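Local coordinates for protein exoenzyme S (Pseudomonas aeruginosa, PDB 6GN8) that probably transfers ADP-ribose from NAD+ to host proteins through this C-terminal domain of a secreted toxin that probably also activates GTPase hydrolysis through another part, at residues Thr108-Arg113 with Gly131-Ser136; Ile51-Glu56 with Phe96-Gln101. The protein carries 2 engineered substitutions. All coordinates share one frame; numbering follows the deposited sequence.

Interaction 1: Thr108-Arg113 with Gly131-Ser136; sequences TFRGTR and GYLSTS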
loop_
_atom_site.group_PDB
_atom_site.type_symbol
_atom_site.label_atom_id
_atom_site.label_comp_id
_atom_site.label_asym_id
_atom_site.label_seq_id
_atom_site.Cartn_x
_atom_site.Cartn_y
_atom_site.Cartn_z
ATOM N N THR C 108 16.623 -0.745 22.860
ATOM C CA THR C 108 17.906 -0.644 23.580
ATOM C C THR C 108 18.879 0.199 22.776
ATOM O O THR C 108 18.636 0.495 21.605
ATOM C CB THR C 108 18.487 -2.021 23.921
ATOM O OG1 THR C 108 18.730 -2.751 22.716
ATOM C CG2 THR C 108 17.614 -2.827 24.899
ATOM N N PHE C 109 19.963 0.617 23.417
ATOM C CA PHE C 109 20.916 1.555 22.839
ATOM C C PHE C 109 22.307 1.018 22.900
ATOM O O PHE C 109 22.632 0.181 23.751
ATOM C CB PHE C 109 20.814 2.910 23.570
ATOM C CG PHE C 109 19.367 3.296 23.844
ATOM C CD1 PHE C 109 18.556 3.784 22.823
ATOM C CD2 PHE C 109 18.781 3.036 25.086
ATOM C CE1 PHE C 109 17.211 4.057 23.055
ATOM C CE2 PHE C 109 17.435 3.314 25.310
ATOM C CZ PHE C 109 16.669 3.841 24.302
ATOM N N ARG C 110 23.137 1.482 21.971
ATOM C CA ARG C 110 24.511 1.007 21.891
ATOM C C ARG C 110 25.421 2.074 21.269
ATOM O O ARG C 110 25.114 2.610 20.220
ATOM C CB ARG C 110 24.527 -0.292 21.073
ATOM C CG ARG C 110 25.889 -0.855 20.797
ATOM C CD ARG C 110 25.772 -2.014 19.851
ATOM N NE ARG C 110 27.085 -2.314 19.291
ATOM C CZ ARG C 110 27.969 -3.125 19.848
ATOM N NH1 ARG C 110 27.683 -3.754 20.981
ATOM N NH2 ARG C 110 29.148 -3.316 19.279
ATOM N N GLY C 111 26.524 2.363 21.934
ATOM C CA GLY C 111 27.533 3.298 21.462
ATOM C C GLY C 111 28.892 2.622 21.345
ATOM O O GLY C 111 29.222 1.753 22.159
ATOM N N THR C 112 29.657 2.958 20.296
ATOM C CA THR C 112 31.018 2.463 20.048
ATOM C C THR C 112 31.867 3.656 19.601
ATOM O O THR C 112 31.348 4.552 18.921
ATOM C CB THR C 112 31.063 1.294 19.045
ATOM O OG1 THR C 112 30.563 1.700 17.782
ATOM C CG2 THR C 112 30.313 0.067 19.519
ATOM N N ARG C 113 33.155 3.689 20.006
ATOM C CA ARG C 113 34.082 4.785 19.675
ATOM C C ARG C 113 34.299 4.872 18.140
ATOM O O ARG C 113 34.446 5.976 17.599
ATOM C CB ARG C 113 35.422 4.633 20.431
ATOM C CG ARG C 113 36.384 5.836 20.288
ATOM C CD ARG C 113 37.846 5.523 20.617
ATOM N NE ARG C 113 38.319 4.241 20.072
ATOM C CZ ARG C 113 38.804 4.061 18.842
ATOM N NH1 ARG C 113 38.886 5.082 17.996
ATOM N NH2 ARG C 113 39.204 2.858 18.450
ATOM N N GLY C 131 30.562 -11.216 16.919
ATOM C CA GLY C 131 30.568 -11.257 18.374
ATOM C C GLY C 131 29.163 -11.121 18.920
ATOM O O GLY C 131 28.214 -10.909 18.161
ATOM N N TYR C 132 29.009 -11.246 20.241
ATOM C CA TYR C 132 27.714 -11.007 20.893
ATOM C C TYR C 132 27.449 -9.496 20.843
ATOM O O TYR C 132 28.408 -8.712 20.776
ATOM C CB TYR C 132 27.719 -11.540 22.336
ATOM C CG TYR C 132 27.732 -13.049 22.392
ATOM C CD1 TYR C 132 28.932 -13.759 22.386
ATOM C CD2 TYR C 132 26.544 -13.774 22.449
ATOM C CE1 TYR C 132 28.946 -15.153 22.370
ATOM C CE2 TYR C 132 26.547 -15.171 22.445
ATOM C CZ TYR C 132 27.752 -15.852 22.423
ATOM O OH TYR C 132 27.761 -17.216 22.462
ATOM N N LEU C 133 26.169 -9.091 20.809
ATOM C CA LEU C 133 25.787 -7.678 20.731
ATOM C C LEU C 133 25.175 -7.175 22.059
ATOM O O LEU C 133 24.003 -7.428 22.389
ATOM C CB LEU C 133 24.817 -7.426 19.565
ATOM C CG LEU C 133 24.697 -5.970 19.100
ATOM C CD1 LEU C 133 25.840 -5.602 18.166
ATOM C CD2 LEU C 133 23.390 -5.728 18.390
ATOM N N SER C 134 25.999 -6.454 22.803
ATOM C CA SER C 134 25.634 -5.819 24.056
ATOM C C SER C 134 24.939 -4.493 23.750
ATOM O O SER C 134 25.417 -3.653 22.967
ATOM C CB SER C 134 26.871 -5.603 24.932
ATOM O OG SER C 134 27.628 -6.803 25.059
ATOM N N THR C 135 23.773 -4.343 24.327
ATOM C CA THR C 135 22.999 -3.121 24.221
ATOM C C THR C 135 22.596 -2.795 25.658
ATOM O O THR C 135 22.742 -3.644 26.549
ATOM C CB THR C 135 21.831 -3.269 23.228
ATOM O OG1 THR C 135 20.860 -4.133 23.775
ATOM C CG2 THR C 135 22.246 -3.777 21.848
ATOM N N SER C 136 22.140 -1.570 25.894
ATOM C CA SER C 136 21.759 -1.119 27.216
ATOM C C SER C 136 20.353 -0.487 27.159
ATOM O O SER C 136 20.031 0.165 26.170
ATOM C CB SER C 136 22.811 -0.126 27.715
ATOM O OG SER C 136 22.303 0.921 28.535
HETATM O O HOH W 1 29.100 -6.281 21.774
#
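Phe109 and Ser136 join two strands of an ADP-ribosyltransferase fold in a single antiparallel hydrogen-bonded bridge. The sequences fit the R-S-E class, in which an arginine at this place on the first strand and a Ser-Thr-Ser motif on the second typically shape the NAD+ site; Arg110 and Ser134-Thr135-Ser136 are consistent with that pattern. Phe109 N donates to Ser136 O and Ser136 N to Phe109 O, both at 2.8 Å, but the strand directions differ by 115°, and the pairing extends no further. Before the bridge along strand 106-112, the two threonines cross at about a right angle. Each places its hydroxyl between its own backbone N and carbonyl carbon (chi1 61° in Thr108, 70° in Thr135), bringing Thr108 OG1 within 2.8 Å of Thr135 OG1; the latter is also hydrogen-bonded to Ile173 O of strand 172-175. Just past it, on the same side of the strand, Arg110 reaches across as an extended chain. Leu133 CD1 sits over the centre of one guanidinium face, 3.7 Å from Arg110 CZ, whereas the polar contact is made at the edge. A water links Arg110 NH1 to Tyr132 O and Ser134 N, helping to fix the group's rotation. Buried Arg110 NE has no hydrogen-bond partner, while Arg110 NH1 donates almost within the guanidinium plane to a lone pair of Ser134 O, 3.0 Å away.

Interaction 2: Ile51-Glu56 with Phe96-Gln101; sequences IHSDAE and FEKSGQ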
loop_
_atom_site.group_PDB
_atom_site.type_symbol
_atom_site.label_atom_id
_atom_site.label_comp_id
_atom_site.label_asym_id
_atom_site.label_seq_id
_atom_site.Cartn_x
_atom_site.Cartn_y
_atom_site.Cartn_z
ATOM N N ILE C 51 15.103 -18.970 35.162
ATOM C CA ILE C 51 14.877 -19.451 33.806
ATOM C C ILE C 51 16.189 -20.118 33.306
ATOM O O ILE C 51 16.136 -21.157 32.652
ATOM C CB ILE C 51 14.324 -18.350 32.829
ATOM C CG1 ILE C 51 14.170 -18.878 31.368
ATOM C CG2 ILE C 51 15.122 -17.007 32.865
ATOM C CD1 ILE C 51 13.146 -20.032 31.200
ATOM N N HIS C 52 17.355 -19.565 33.684
ATOM C CA HIS C 52 18.636 -20.109 33.233
ATOM C C HIS C 52 19.325 -20.943 34.288
ATOM O O HIS C 52 19.228 -20.641 35.477
ATOM C CB HIS C 52 19.573 -18.975 32.788
ATOM C CG HIS C 52 19.018 -18.154 31.672
ATOM N ND1 HIS C 52 18.718 -16.819 31.845
ATOM C CD2 HIS C 52 18.692 -18.518 30.411
ATOM C CE1 HIS C 52 18.224 -16.413 30.686
ATOM N NE2 HIS C 52 18.195 -17.400 29.792
ATOM N N SER C 53 20.067 -21.974 33.829
ATOM C CA SER C 53 20.896 -22.868 34.632
ATOM C C SER C 53 22.057 -22.093 35.265
ATOM O O SER C 53 22.348 -20.979 34.829
ATOM C CB SER C 53 21.450 -23.985 33.750
ATOM O OG SER C 53 22.460 -23.512 32.867
ATOM N N ASP C 54 22.748 -22.696 36.248
ATOM C CA ASP C 54 23.917 -22.110 36.920
ATOM C C ASP C 54 25.015 -21.776 35.918
ATOM O O ASP C 54 25.577 -20.702 35.985
ATOM C CB ASP C 54 24.483 -23.070 37.986
ATOM C CG ASP C 54 23.640 -23.316 39.228
ATOM O OD1 ASP C 54 22.704 -22.524 39.481
ATOM O OD2 ASP C 54 23.939 -24.294 39.967
ATOM N N ALA C 55 25.270 -22.685 34.963
ATOM C CA ALA C 55 26.258 -22.555 33.894
ATOM C C ALA C 55 26.019 -21.324 33.046
ATOM O O ALA C 55 26.973 -20.609 32.729
ATOM C CB ALA C 55 26.234 -23.790 33.011
ATOM N N GLU C 56 24.742 -21.059 32.708
ATOM C CA GLU C 56 24.313 -19.932 31.877
ATOM C C GLU C 56 24.441 -18.607 32.622
ATOM O O GLU C 56 24.941 -17.640 32.057
ATOM C CB GLU C 56 22.867 -20.157 31.400
ATOM C CG GLU C 56 22.777 -21.255 30.365
ATOM C CD GLU C 56 21.482 -22.034 30.297
ATOM O OE1 GLU C 56 20.411 -21.488 30.651
ATOM O OE2 GLU C 56 21.550 -23.214 29.890
ATOM N N PHE C 96 20.661 -18.609 25.208
ATOM C CA PHE C 96 19.840 -18.065 24.118
ATOM C C PHE C 96 18.877 -19.143 23.587
ATOM O O PHE C 96 17.752 -18.829 23.189
ATOM C CB PHE C 96 20.715 -17.478 22.990
ATOM C CG PHE C 96 21.294 -16.114 23.306
ATOM C CD1 PHE C 96 20.519 -14.963 23.188
ATOM C CD2 PHE C 96 22.625 -15.977 23.696
ATOM C CE1 PHE C 96 21.045 -13.705 23.515
ATOM C CE2 PHE C 96 23.155 -14.720 24.019
ATOM C CZ PHE C 96 22.356 -13.591 23.923
ATOM N N GLU C 97 19.299 -20.418 23.625
ATOM C CA GLU C 97 18.472 -21.540 23.176
ATOM C C GLU C 97 17.215 -21.652 24.015
ATOM O O GLU C 97 16.131 -21.782 23.463
ATOM C CB GLU C 97 19.261 -22.843 23.232
ATOM C CG GLU C 97 20.203 -23.028 22.065
ATOM C CD GLU C 97 20.555 -24.481 21.832
ATOM O OE1 GLU C 97 21.529 -24.967 22.453
ATOM O OE2 GLU C 97 19.842 -25.139 21.041
ATOM N N LYS C 98 17.360 -21.537 25.345
ATOM C CA LYS C 98 16.277 -21.616 26.330
ATOM C C LYS C 98 15.368 -20.376 26.332
ATOM O O LYS C 98 14.187 -20.488 26.659
ATOM C CB LYS C 98 16.863 -21.802 27.747
ATOM C CG LYS C 98 17.549 -23.143 27.959
ATOM C CD LYS C 98 18.005 -23.336 29.398
ATOM C CE LYS C 98 18.700 -24.659 29.560
ATOM N NZ LYS C 98 19.182 -24.867 30.949
ATOM N N SER C 99 15.920 -19.207 25.993
ATOM C CA SER C 99 15.237 -17.923 26.080
ATOM C C SER C 99 14.175 -17.686 25.036
ATOM O O SER C 99 13.068 -17.315 25.418
ATOM C CB SER C 99 16.240 -16.777 26.050
ATOM O OG SER C 99 16.963 -16.795 27.268
ATOM N N GLY C 100 14.512 -17.819 23.756
ATOM C CA GLY C 100 13.576 -17.523 22.673
ATOM C C GLY C 100 13.170 -16.051 22.599
ATOM O O GLY C 100 13.868 -15.175 23.133
ATOM N N GLN C 101 12.011 -15.772 21.954
ATOM C CA GLN C 101 11.467 -14.419 21.762
ATOM C C GLN C 101 10.589 -13.944 22.948
ATOM O O GLN C 101 9.707 -14.674 23.401
ATOM C CB GLN C 101 10.649 -14.346 20.455
ATOM C CG GLN C 101 11.486 -14.485 19.169
ATOM C CD GLN C 101 11.047 -13.580 18.023
ATOM O OE1 GLN C 101 9.950 -13.001 18.010
ATOM N NE2 GLN C 101 11.902 -13.434 17.019
#
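Ser99 OG is held by two partners: His52 NE2 donates to it at 2.9 Å, and it is hydrogen-bonded in turn to Ala95 O, one turn back in its own helix. The first bond is nearly straight (163° at the hydrogen) and lies in the imidazole plane, so the ring meets the hydroxyl with its edge. His52 NE2 also reaches Ala95 O in a weak hydrogen bond, so that hydroxyl, ring nitrogen and carbonyl form a small cluster. Ile51 CG2 rests 3.7 Å above one face of the His52 ring, offset toward the rim. Together, the edge bond and this methyl limit how the imidazole can turn.

Beside this polar link runs a charged one. Lys98 stretches out fully from the last turn of its helix and crosses the Glu56 side chain at about a right angle, its methylenes passing close to the carboxylate before the ammonium group arrives. Lys98 NZ forms a salt bridge with Glu56 OE2 at 3.1 Å, weak as a hydrogen bond, and has a second acidic partner in Asp25 of helix 24-36. Glu56 is steadied from its own segment as well: Ser53 N donates to Glu56 OE1 at 3.2 Å, approaching from above the carboxylate plane. In return, Ser53 OG, turned between its backbone N and carbonyl carbon (chi1 72°), accepts a weak bond of 3.4 Å from Glu56 N. The carboxylate thus serves its own helix start and the neighbouring helix end at once, and the lysine and backbone N-H would probably favour its ionised form.

Just past Ser99, Gly100 leaves helical geometry with positive phi, ending helix 83-99. The reciprocal bonds of Ser53 and Glu56 form a capping box, here starting the first helix of a helical hairpin beside the C-terminal end of the second.

Overall arrangement
From the N terminus, residues 51-56 lead into helix 54-77, and helix 83-99 follows it. Interaction 2 joins the start of the former to the end of the latter, closing a loop of 39 almost entirely helical residues. The chain then enters strand 106-112, at one edge of the five-stranded sheet, and interaction 1 closes a shorter loop, including strand 126-128, by bringing strand 133-136 of the three-stranded sheet against it. The two contacts follow in series, neither nested nor crossed, with centres about 20 Å apart. One ties helix to helix, the other sheet to sheet; Tyr132 CE2 packs 3.8 Å from Phe96 CE2, linking the helical part to the strands.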